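Local coordinates for mandelate racemase/muconate lactonizing enzyme family protein (Sorangium cellulosum, PDB 3S5S) that belongs to the mandelate racemase/muconate lactonizing enzyme family of the enolase superfamily, pairing an N-terminal capping domain with a modified beta/alpha barrel, at residues A[122-127]-A[346-351]; A[305-310]-A[337-342]; A[223-226]-A[232-235]; A[258-263]-A[290-295]. All blocks are in the same frame, centred on the assembly; numbering follows the deposited sequence.

Contact 1 spans most of the chain: its segments, 122-127 and 346-351, enclose contacts 3, 4 and 2, which follow in series inside that loop, all three in the enolase-type barrel region. Contacts 1 and 2 are neighbours, with centres about 9 Å apart; contact 1 contributes strand 345-347 and contact 2 strand 340-342, adjacent in one sheet. Contacts 3 and 4 lie about 14 Å apart, centre to centre, and are tied by the salt bridge of Lys234 with Glu262. The centres of contacts 1 and 3 are about 35 Å apart. Contacts 2, 3 and 4 involve helices 303-316, 230-239 and 253-261 around the barrel, while contact 1 joins helix 123-126 to the turn after strand 345-347.

Contact 1: A[122-127]-A[346-351]; sequences PLWAFF and LSLEGI
A buried, mostly apolar contact joins Trp124, on the short helix 123-126, to the turn that follows strand 345-347, with a weak hydrogen bond between them. The Trp124 indole points its N-H at the carbonyl of Ile351, NE1 to O 3.3 Å with an N-H...O angle of 150°; the oxygen lies at the ring edge, near its plane. A chi1 of 53° sets Trp124 CG between the backbone N and the carbonyl carbon, a rotation that turns the NE1 edge of the indole to the turn 348-351. Next to it, the Trp124 and Leu348 side chains overlap while pointing opposite ways, Trp124 CB meeting Leu348 CD1 at 3.8 Å. In this enolase-superfamily fold the chain, late in its course, comes back against helix 123-126. A type I beta turn, Leu348 to Ile351, closed by Ile351 N to Leu348 O at 2.9 Å, carries the Ile351 carbonyl to the indole. Pro122, the N-cap residue of the helix, brings CB to 3.5 Å from Ile351 O, and the same CB lies over one face of the indole, toward its rim. Leu348 also packs on Ala310 and Ala314 of helix 303-316, while Arg83 of the second subunit packs against Pro122 and Trp124.

Contact 2: A[305-310]-A[337-342]; sequences AMTASA and GGFVQR
With chi1 at 60°, Phe339 places CG between its own backbone N and carbonyl carbon and turns the CD1-CE1 side of the ring to helix 303-316; Thr307, with chi1 of -46°, holds OG1 beside its backbone N and sends CG2 anti to that N. Both branches of the threonine reach the loop. Thr307 OG1 receives a weak hydrogen bond from Phe339 N, 3.5 Å long but fairly straight at 163°, and Thr307 CG2 also lies 3.5 Å from Phe339 N. The hydroxyl is further hydrogen-bonded to the carbonyl of Val303, one turn back in the helix, so the weak link to the loop is its second tie. Thr307 OG1 stands 3.7 Å from Phe339 CD1, approaching the ring obliquely. Further along the same ring, Met306 CB touches Phe339 CE1 at 3.9 Å, after which the methionine chain bends away to pack on Leu324, Thr326 and Pro327. Gly338 CA comes to 3.6 Å from Thr307 OG1, a close approach of backbone that depends on the absence of a side chain. Ile351 packs on Thr307 beside this site. The arrangement seats the loop before strand 340-342 on a helix of the enolase-type beta/alpha barrel.

Contact 3: A[223-226]-A[232-235]; sequences QPVP and GMKE
Gln223, just after strand 217-222, meets the tip of Met233 on helix 230-239 with its terminal amide: Gln223 OE1 lies 3.5 Å from the methyl CE of Met233, and the two side chains are roughly perpendicular. A bend at chi2 of 79° folds the amide back, and Gln223 NE2 donates to Val225 O, 2.8 Å at 157°. That acceptor lies close to the amide plane, while OE1 is taken by the backbone N-H groups of Asp247 and Ser249, so bonds at both ends fix the rotation of the amide. Next comes Pro224, whose ring carbon CD touches Met233 SD at 3.6 Å, the ring packing also on Ala204 of helix 201-213. Val225 then turns its CG2 to the helix, 3.5 Å from Met233 CG, the two side chains overlapping flank to flank and pointing opposite ways; Val225 CG2 also lies 3.9 Å from Gly232 C. Met233, bent at chi2 and chi3, thus lies against three consecutive residues of the beta-to-alpha loop. No hydrogen bond crosses between the segments: helix 230-239 meets the loop through van der Waals contacts, chiefly those of its own Met233, while the polar amide is satisfied by backbone groups of the barrel's loops.

Contact 4: A[258-263]-A[290-295]; sequences RVAAER and AGLGLM. With SO4 (sulfate ion), chain D.
Two methyl groups face each other most closely here: Ala260 CB, on helix 253-261, and Ala290 CB, just before Gly291, are 3.4 Å apart, tight for a pair of methyls. Beside them Leu292 directs CD1 at the helix, meeting Val259 CG1 at 3.9 Å, where the two side chains lie at a slant to one another, and reaching Ala260 CB at 4.3 Å. The Leu292 chi1 of -61° places CG anti to the carbonyl carbon and carries its branched end towards the helix. Both helices close with Schellman motifs, at Arg263 and at Gly291, each with positive phi. The Arg263 side chain sets off away from segment 290-295; its extended chain, with chi2 of -176°, carries the guanidinium to a sulfate ion, probably from the crystallisation liquor. O2 of the sulfate sits at the guanidinium edge, in its plane, gripped by two hydrogen bonds, Arg263 NE to O2 at 3.0 Å and Arg263 NH2 to O2 at 3.1 Å. Around the contact, Val259 packs on Trp230 of helix 230-239, Leu292 on Val268 of strand 267-270, and Leu257 of the second subunit on Ala290. Through Ala260 and Val259, helix 253-261 lies against the turn between helix 272-289 and strand 293-296.

Contact 1: A[122-127]-A[346-351]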
loop_
_atom_site.group_PDB
_atom_site.type_symbol
_atom_site.label_atom_id
_atom_site.label_comp_id
_atom_site.label_asym_id
_atom_site.label_seq_id
_atom_site.Cartn_x
_atom_site.Cartn_y
_atom_site.Cartn_z
ATOM N N PRO A 122 -17.969 -2.562 -3.491
ATOM C CA PRO A 122 -17.646 -1.182 -3.912
ATOM C C PRO A 122 -16.126 -0.900 -3.813
ATOM O O PRO A 122 -15.441 -1.437 -2.924
ATOM C CB PRO A 122 -18.396 -0.288 -2.897
ATOM C CG PRO A 122 -18.967 -1.214 -1.851
ATOM C CD PRO A 122 -18.638 -2.641 -2.180
ATOM N N LEU A 123 -15.617 -0.054 -4.709
ATOM C CA LEU A 123 -14.178 0.237 -4.782
ATOM C C LEU A 123 -13.660 0.955 -3.512
ATOM O O LEU A 123 -12.509 0.733 -3.100
ATOM C CB LEU A 123 -13.858 1.035 -6.046
ATOM C CG LEU A 123 -12.393 1.228 -6.480
ATOM C CD1 LEU A 123 -11.721 -0.167 -6.731
ATOM C CD2 LEU A 123 -12.267 2.176 -7.717
ATOM N N TRP A 124 -14.509 1.784 -2.890
ATOM C CA TRP A 124 -14.148 2.465 -1.649
ATOM C C TRP A 124 -13.925 1.456 -0.508
ATOM O O TRP A 124 -13.091 1.697 0.407
ATOM C CB TRP A 124 -15.180 3.574 -1.243
ATOM C CG TRP A 124 -16.654 3.120 -1.166
ATOM C CD1 TRP A 124 -17.595 3.282 -2.125
ATOM C CD2 TRP A 124 -17.314 2.473 -0.064
ATOM N NE1 TRP A 124 -18.783 2.748 -1.719
ATOM C CE2 TRP A 124 -18.643 2.241 -0.457
ATOM C CE3 TRP A 124 -16.898 2.064 1.215
ATOM C CZ2 TRP A 124 -19.592 1.623 0.380
ATOM C CZ3 TRP A 124 -17.815 1.424 2.048
ATOM C CH2 TRP A 124 -19.158 1.207 1.618
ATOM N N ALA A 125 -14.646 0.335 -0.558
ATOM C CA ALA A 125 -14.464 -0.767 0.392
ATOM C C ALA A 125 -13.187 -1.507 0.108
ATOM O O ALA A 125 -12.412 -1.803 1.012
ATOM C CB ALA A 125 -15.651 -1.766 0.314
ATOM N N PHE A 126 -12.972 -1.817 -1.158
ATOM C CA PHE A 126 -11.699 -2.404 -1.582
ATOM C C PHE A 126 -10.483 -1.567 -1.030
ATOM O O PHE A 126 -9.579 -2.121 -0.414
ATOM C CB PHE A 126 -11.674 -2.552 -3.089
ATOM C CG PHE A 126 -10.388 -3.164 -3.625
ATOM C CD1 PHE A 126 -10.225 -4.552 -3.673
ATOM C CD2 PHE A 126 -9.356 -2.352 -4.084
ATOM C CE1 PHE A 126 -9.048 -5.100 -4.159
ATOM C CE2 PHE A 126 -8.188 -2.894 -4.574
ATOM C CZ PHE A 126 -8.023 -4.255 -4.637
ATOM N N PHE A 127 -10.541 -0.248 -1.170
ATOM C CA PHE A 127 -9.485 0.651 -0.712
ATOM C C PHE A 127 -9.398 0.816 0.832
ATOM O O PHE A 127 -8.417 1.331 1.326
ATOM C CB PHE A 127 -9.575 2.026 -1.440
ATOM C CG PHE A 127 -9.132 1.984 -2.895
ATOM C CD1 PHE A 127 -7.963 1.287 -3.277
ATOM C CD2 PHE A 127 -9.849 2.649 -3.873
ATOM C CE1 PHE A 127 -7.561 1.238 -4.636
ATOM C CE2 PHE A 127 -9.399 2.651 -5.258
ATOM C CZ PHE A 127 -8.261 1.937 -5.613
ATOM N N LEU A 346 -19.305 15.294 -1.669
ATOM C CA LEU A 346 -19.250 14.142 -2.538
ATOM C C LEU A 346 -19.656 12.979 -1.687
ATOM O O LEU A 346 -19.128 12.798 -0.582
ATOM C CB LEU A 346 -17.825 13.919 -3.023
ATOM C CG LEU A 346 -17.247 15.135 -3.746
ATOM C CD1 LEU A 346 -15.795 14.885 -4.226
ATOM C CD2 LEU A 346 -18.168 15.549 -4.918
ATOM N N SER A 347 -20.634 12.222 -2.147
ATOM C CA SER A 347 -21.081 11.079 -1.364
ATOM C C SER A 347 -20.902 9.804 -2.184
ATOM O O SER A 347 -21.164 9.829 -3.377
ATOM C CB SER A 347 -22.543 11.261 -0.970
ATOM O OG SER A 347 -23.112 9.968 -0.836
ATOM N N LEU A 348 -20.468 8.711 -1.560
ATOM C CA LEU A 348 -20.199 7.484 -2.288
ATOM C C LEU A 348 -21.130 6.316 -1.930
ATOM O O LEU A 348 -21.043 5.239 -2.523
ATOM C CB LEU A 348 -18.749 7.049 -2.143
ATOM C CG LEU A 348 -17.535 7.917 -2.428
ATOM C CD1 LEU A 348 -16.338 7.117 -1.983
ATOM C CD2 LEU A 348 -17.386 8.409 -3.887
ATOM N N GLU A 349 -22.054 6.566 -1.010
ATOM C CA GLU A 349 -22.989 5.554 -0.495
ATOM C C GLU A 349 -23.785 4.781 -1.558
ATOM O O GLU A 349 -24.121 3.572 -1.355
ATOM C CB GLU A 349 -23.951 6.195 0.534
ATOM C CG GLU A 349 -23.437 6.090 2.006
ATOM C CD GLU A 349 -24.473 6.529 3.089
ATOM O OE1 GLU A 349 -25.549 7.104 2.734
ATOM O OE2 GLU A 349 -24.195 6.306 4.312
ATOM N N GLY A 350 -24.079 5.436 -2.679
ATOM C CA GLY A 350 -24.846 4.780 -3.725
ATOM C C GLY A 350 -24.008 3.892 -4.650
ATOM O O GLY A 350 -24.517 3.367 -5.611
ATOM N N ILE A 351 -22.711 3.770 -4.378
ATOM C CA ILE A 351 -21.829 2.954 -5.178
ATOM C C ILE A 351 -21.777 1.612 -4.497
ATOM O O ILE A 351 -21.390 1.498 -3.311
ATOM C CB ILE A 351 -20.442 3.571 -5.268
ATOM C CG1 ILE A 351 -20.543 4.873 -6.053
ATOM C CG2 ILE A 351 -19.438 2.571 -5.912
ATOM C CD1 ILE A 351 -19.320 5.738 -5.936
#

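Contact 2: A[305-310]-A[337-342]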
loop_
_atom_site.group_PDB
_atom_site.type_symbol
_atom_site.label_atom_id
_atom_site.label_comp_id
_atom_site.label_asym_id
_atom_site.label_seq_id
_atom_site.Cartn_x
_atom_site.Cartn_y
_atom_site.Cartn_z
ATOM N N ALA A 305 -12.900 9.007 -13.687
ATOM C CA ALA A 305 -11.629 9.032 -12.962
ATOM C C ALA A 305 -11.794 9.752 -11.603
ATOM O O ALA A 305 -11.183 9.341 -10.596
ATOM C CB ALA A 305 -10.520 9.690 -13.813
ATOM N N MET A 306 -12.648 10.790 -11.562
ATOM C CA MET A 306 -12.910 11.482 -10.302
ATOM C C MET A 306 -13.519 10.551 -9.225
ATOM O O MET A 306 -13.021 10.499 -8.076
ATOM C CB MET A 306 -13.728 12.716 -10.506
ATOM C CG MET A 306 -12.949 13.889 -11.083
ATOM S SD MET A 306 -12.404 15.044 -9.805
ATOM C CE MET A 306 -10.781 15.590 -10.381
ATOM N N THR A 307 -14.552 9.781 -9.589
ATOM C CA THR A 307 -15.106 8.844 -8.620
ATOM C C THR A 307 -14.050 7.817 -8.206
ATOM O O THR A 307 -13.932 7.468 -7.041
ATOM C CB THR A 307 -16.360 8.113 -9.112
ATOM O OG1 THR A 307 -17.251 9.057 -9.718
ATOM C CG2 THR A 307 -17.062 7.488 -7.921
ATOM N N ALA A 308 -13.271 7.329 -9.143
ATOM C CA ALA A 308 -12.178 6.438 -8.754
ATOM C C ALA A 308 -11.302 7.075 -7.661
ATOM O O ALA A 308 -10.985 6.432 -6.679
ATOM C CB ALA A 308 -11.326 6.056 -9.981
ATOM N N SER A 309 -10.895 8.323 -7.854
ATOM C CA SER A 309 -10.152 9.084 -6.845
ATOM C C SER A 309 -10.872 9.265 -5.522
ATOM O O SER A 309 -10.249 9.186 -4.474
ATOM C CB SER A 309 -9.809 10.459 -7.378
ATOM O OG SER A 309 -8.805 10.337 -8.392
ATOM N N ALA A 310 -12.183 9.510 -5.544
ATOM C CA ALA A 310 -12.888 9.737 -4.296
ATOM C C ALA A 310 -12.946 8.411 -3.534
ATOM O O ALA A 310 -12.707 8.391 -2.334
ATOM C CB ALA A 310 -14.225 10.331 -4.535
ATOM N N GLY A 337 -24.018 7.067 -12.977
ATOM C CA GLY A 337 -23.430 6.551 -11.740
ATOM C C GLY A 337 -22.213 7.316 -11.227
ATOM O O GLY A 337 -21.843 8.361 -11.771
ATOM N N GLY A 338 -21.584 6.806 -10.175
ATOM C CA GLY A 338 -20.517 7.540 -9.541
ATOM C C GLY A 338 -20.994 8.253 -8.296
ATOM O O GLY A 338 -22.109 8.013 -7.812
ATOM N N PHE A 339 -20.155 9.145 -7.785
ATOM C CA PHE A 339 -20.476 9.893 -6.610
ATOM C C PHE A 339 -21.657 10.806 -6.908
ATOM O O PHE A 339 -21.906 11.158 -8.054
ATOM C CB PHE A 339 -19.285 10.742 -6.147
ATOM C CG PHE A 339 -18.795 11.759 -7.173
ATOM C CD1 PHE A 339 -17.443 11.914 -7.402
ATOM C CD2 PHE A 339 -19.681 12.587 -7.849
ATOM C CE1 PHE A 339 -16.971 12.871 -8.333
ATOM C CE2 PHE A 339 -19.245 13.526 -8.784
ATOM C CZ PHE A 339 -17.903 13.663 -9.041
ATOM N N VAL A 340 -22.366 11.183 -5.849
ATOM C CA VAL A 340 -23.443 12.130 -5.929
ATOM C C VAL A 340 -22.837 13.418 -5.382
ATOM O O VAL A 340 -22.138 13.384 -4.364
ATOM C CB VAL A 340 -24.632 11.600 -5.071
ATOM C CG1 VAL A 340 -25.690 12.648 -4.847
ATOM C CG2 VAL A 340 -25.200 10.293 -5.710
ATOM N N GLN A 341 -23.058 14.537 -6.071
ATOM C CA GLN A 341 -22.410 15.778 -5.690
ATOM C C GLN A 341 -23.428 16.769 -5.175
ATOM O O GLN A 341 -24.500 16.911 -5.751
ATOM C CB GLN A 341 -21.588 16.363 -6.858
ATOM C CG GLN A 341 -20.842 17.670 -6.511
ATOM C CD GLN A 341 -19.514 17.826 -7.227
ATOM O OE1 GLN A 341 -19.285 17.192 -8.257
ATOM N NE2 GLN A 341 -18.657 18.728 -6.727
ATOM N N ARG A 342 -23.135 17.402 -4.045
ATOM C CA ARG A 342 -24.023 18.453 -3.526
ATOM C C ARG A 342 -23.145 19.636 -3.167
ATOM O O ARG A 342 -22.736 19.806 -2.037
ATOM C CB ARG A 342 -24.909 17.960 -2.336
ATOM C CG ARG A 342 -26.105 17.046 -2.737
ATOM C CD ARG A 342 -26.307 15.746 -1.889
ATOM N NE ARG A 342 -26.416 15.910 -0.427
ATOM C CZ ARG A 342 -25.533 15.426 0.467
ATOM N NH1 ARG A 342 -24.450 14.732 0.051
ATOM N NH2 ARG A 342 -25.735 15.621 1.780
#

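Contact 3: A[223-226]-A[232-235]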
loop_
_atom_site.group_PDB
_atom_site.type_symbol
_atom_site.label_atom_id
_atom_site.label_comp_id
_atom_site.label_asym_id
_atom_site.label_seq_id
_atom_site.Cartn_x
_atom_site.Cartn_y
_atom_site.Cartn_z
ATOM N N GLN A 223 2.952 23.524 -4.936
ATOM C CA GLN A 223 3.999 23.487 -5.966
ATOM C C GLN A 223 4.311 24.843 -6.624
ATOM O O GLN A 223 4.151 24.998 -7.845
ATOM C CB GLN A 223 3.603 22.489 -7.058
ATOM C CG GLN A 223 4.705 22.261 -8.048
ATOM C CD GLN A 223 5.743 21.326 -7.514
ATOM O OE1 GLN A 223 5.412 20.350 -6.829
ATOM N NE2 GLN A 223 7.004 21.601 -7.821
ATOM N N PRO A 224 4.771 25.822 -5.844
ATOM C CA PRO A 224 4.932 27.129 -6.469
ATOM C C PRO A 224 6.050 27.182 -7.501
ATOM O O PRO A 224 5.960 27.950 -8.457
ATOM C CB PRO A 224 5.281 28.045 -5.297
ATOM C CG PRO A 224 5.915 27.192 -4.319
ATOM C CD PRO A 224 5.348 25.782 -4.488
ATOM N N VAL A 225 7.111 26.410 -7.286
ATOM C CA VAL A 225 8.248 26.395 -8.187
ATOM C C VAL A 225 8.298 25.111 -9.021
ATOM O O VAL A 225 7.559 24.176 -8.756
ATOM C CB VAL A 225 9.567 26.625 -7.454
ATOM C CG1 VAL A 225 9.594 28.027 -6.837
ATOM C CG2 VAL A 225 9.805 25.555 -6.418
ATOM N N PRO A 226 9.154 25.089 -10.062
ATOM C CA PRO A 226 9.187 23.913 -10.936
ATOM C C PRO A 226 9.741 22.678 -10.235
ATOM O O PRO A 226 10.529 22.792 -9.283
ATOM C CB PRO A 226 10.128 24.328 -12.084
ATOM C CG PRO A 226 10.422 25.845 -11.899
ATOM C CD PRO A 226 10.118 26.155 -10.470
ATOM N N GLY A 232 14.265 25.701 -4.161
ATOM C CA GLY A 232 13.160 26.632 -4.076
ATOM C C GLY A 232 12.007 26.057 -3.275
ATOM O O GLY A 232 11.411 26.762 -2.459
ATOM N N MET A 233 11.689 24.787 -3.517
ATOM C CA MET A 233 10.696 24.072 -2.701
ATOM C C MET A 233 11.126 24.029 -1.212
ATOM O O MET A 233 10.334 24.314 -0.332
ATOM C CB MET A 233 10.418 22.666 -3.248
ATOM C CG MET A 233 9.613 22.615 -4.528
ATOM S SD MET A 233 7.974 23.341 -4.402
ATOM C CE MET A 233 6.900 21.990 -4.056
ATOM N N LYS A 234 12.382 23.688 -0.958
ATOM C CA LYS A 234 12.953 23.700 0.372
ATOM C C LYS A 234 12.792 25.087 0.987
ATOM O O LYS A 234 12.447 25.221 2.168
ATOM C CB LYS A 234 14.455 23.402 0.324
ATOM C CG LYS A 234 14.927 21.949 0.504
ATOM C CD LYS A 234 16.411 21.981 1.066
ATOM C CE LYS A 234 17.248 20.714 0.802
ATOM N NZ LYS A 234 16.815 20.015 -0.459
ATOM N N GLU A 235 13.069 26.129 0.204
ATOM C CA GLU A 235 13.102 27.473 0.780
ATOM C C GLU A 235 11.680 27.876 1.144
ATOM O O GLU A 235 11.424 28.325 2.255
ATOM C CB GLU A 235 13.755 28.495 -0.167
ATOM C CG GLU A 235 14.229 29.792 0.518
ATOM C CD GLU A 235 14.403 30.967 -0.449
ATOM O OE1 GLU A 235 14.286 30.765 -1.688
ATOM O OE2 GLU A 235 14.659 32.103 0.034
#

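Contact 4: A[258-263]-A[290-295]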
loop_
_atom_site.group_PDB
_atom_site.type_symbol
_atom_site.label_atom_id
_atom_site.label_comp_id
_atom_site.label_asym_id
_atom_site.label_seq_id
_atom_site.Cartn_x
_atom_site.Cartn_y
_atom_site.Cartn_z
ATOM N N ARG A 258 11.831 11.483 -0.823
ATOM C CA ARG A 258 12.864 12.535 -0.960
ATOM C C ARG A 258 12.273 13.864 -0.500
ATOM O O ARG A 258 12.899 14.594 0.250
ATOM C CB ARG A 258 13.400 12.639 -2.390
ATOM C CG ARG A 258 14.076 13.955 -2.674
ATOM C CD ARG A 258 15.238 13.840 -3.655
ATOM N NE ARG A 258 14.799 13.632 -5.032
ATOM C CZ ARG A 258 15.238 14.325 -6.084
ATOM N NH1 ARG A 258 16.151 15.301 -5.934
ATOM N NH2 ARG A 258 14.753 14.034 -7.293
ATOM N N VAL A 259 11.060 14.154 -0.954
ATOM C CA VAL A 259 10.312 15.335 -0.521
ATOM C C VAL A 259 10.250 15.420 1.008
ATOM O O VAL A 259 10.414 16.506 1.554
ATOM C CB VAL A 259 8.890 15.383 -1.162
ATOM C CG1 VAL A 259 7.843 16.023 -0.237
ATOM C CG2 VAL A 259 8.939 16.120 -2.466
ATOM N N ALA A 260 10.035 14.284 1.684
ATOM C CA ALA A 260 10.034 14.268 3.156
ATOM C C ALA A 260 11.401 14.626 3.674
ATOM O O ALA A 260 11.543 15.650 4.318
ATOM C CB ALA A 260 9.581 12.913 3.740
ATOM N N ALA A 261 12.398 13.801 3.355
ATOM C CA ALA A 261 13.782 13.943 3.894
ATOM C C ALA A 261 14.429 15.316 3.652
ATOM O O ALA A 261 15.210 15.795 4.463
ATOM C CB ALA A 261 14.676 12.859 3.338
ATOM N N GLU A 262 14.102 15.931 2.519
ATOM C CA GLU A 262 14.673 17.232 2.152
ATOM C C GLU A 262 13.829 18.442 2.652
ATOM O O GLU A 262 14.239 19.605 2.524
ATOM C CB GLU A 262 14.972 17.271 0.643
ATOM C CG GLU A 262 16.327 16.603 0.298
ATOM C CD GLU A 262 16.631 16.555 -1.211
ATOM O OE1 GLU A 262 16.510 17.599 -1.910
ATOM O OE2 GLU A 262 17.004 15.456 -1.700
ATOM N N ARG A 263 12.697 18.139 3.276
ATOM C CA ARG A 263 11.710 19.131 3.725
ATOM C C ARG A 263 11.296 20.077 2.634
ATOM O O ARG A 263 11.322 21.292 2.877
ATOM C CB ARG A 263 12.222 19.974 4.884
ATOM C CG ARG A 263 12.331 19.284 6.179
ATOM C CD ARG A 263 12.765 20.335 7.187
ATOM N NE ARG A 263 13.376 19.738 8.367
ATOM C CZ ARG A 263 12.702 19.374 9.449
ATOM N NH1 ARG A 263 11.386 19.567 9.508
ATOM N NH2 ARG A 263 13.356 18.827 10.470
ATOM N N ALA A 290 5.918 9.201 6.441
ATOM C CA ALA A 290 6.865 10.299 6.568
ATOM C C ALA A 290 6.295 11.542 7.240
ATOM O O ALA A 290 7.006 12.537 7.357
ATOM C CB ALA A 290 7.528 10.624 5.246
ATOM N N GLY A 291 5.045 11.498 7.704
ATOM C CA GLY A 291 4.480 12.662 8.412
ATOM C C GLY A 291 3.924 13.767 7.490
ATOM O O GLY A 291 3.573 14.864 7.951
ATOM N N LEU A 292 3.836 13.487 6.195
ATOM C CA LEU A 292 3.294 14.433 5.254
ATOM C C LEU A 292 1.758 14.384 5.262
ATOM O O LEU A 292 1.167 13.315 5.382
ATOM C CB LEU A 292 3.811 14.123 3.838
ATOM C CG LEU A 292 5.336 14.195 3.637
ATOM C CD1 LEU A 292 5.656 13.869 2.216
ATOM C CD2 LEU A 292 5.933 15.579 3.992
ATOM N N GLY A 293 1.112 15.550 5.140
ATOM C CA GLY A 293 -0.322 15.568 4.904
ATOM C C GLY A 293 -0.642 15.007 3.522
ATOM O O GLY A 293 0.190 15.025 2.636
ATOM N N LEU A 294 -1.846 14.499 3.357
ATOM C CA LEU A 294 -2.282 13.968 2.091
ATOM C C LEU A 294 -3.325 14.848 1.417
ATOM O O LEU A 294 -4.312 15.287 2.056
ATOM C CB LEU A 294 -2.846 12.544 2.270
ATOM C CG LEU A 294 -1.953 11.557 3.027
ATOM C CD1 LEU A 294 -2.674 10.246 3.171
ATOM C CD2 LEU A 294 -0.801 11.336 2.179
ATOM N N MET A 295 -3.123 15.058 0.114
ATOM C CA MET A 295 -4.083 15.759 -0.741
ATOM C C MET A 295 -4.457 14.796 -1.859
ATOM O O MET A 295 -3.621 14.062 -2.355
ATOM C CB MET A 295 -3.447 17.042 -1.273
ATOM C CG MET A 295 -4.311 17.930 -2.200
ATOM S SD MET A 295 -3.458 19.409 -2.703
ATOM C CE MET A 295 -4.499 19.827 -4.008
HETATM S S SO4 D . 16.704 18.043 8.667
HETATM O O1 SO4 D . 17.346 18.516 7.410
HETATM O O2 SO4 D . 16.155 19.248 9.329
HETATM O O3 SO4 D . 15.648 17.054 8.398
HETATM O O4 SO4 D . 17.678 17.351 9.531
#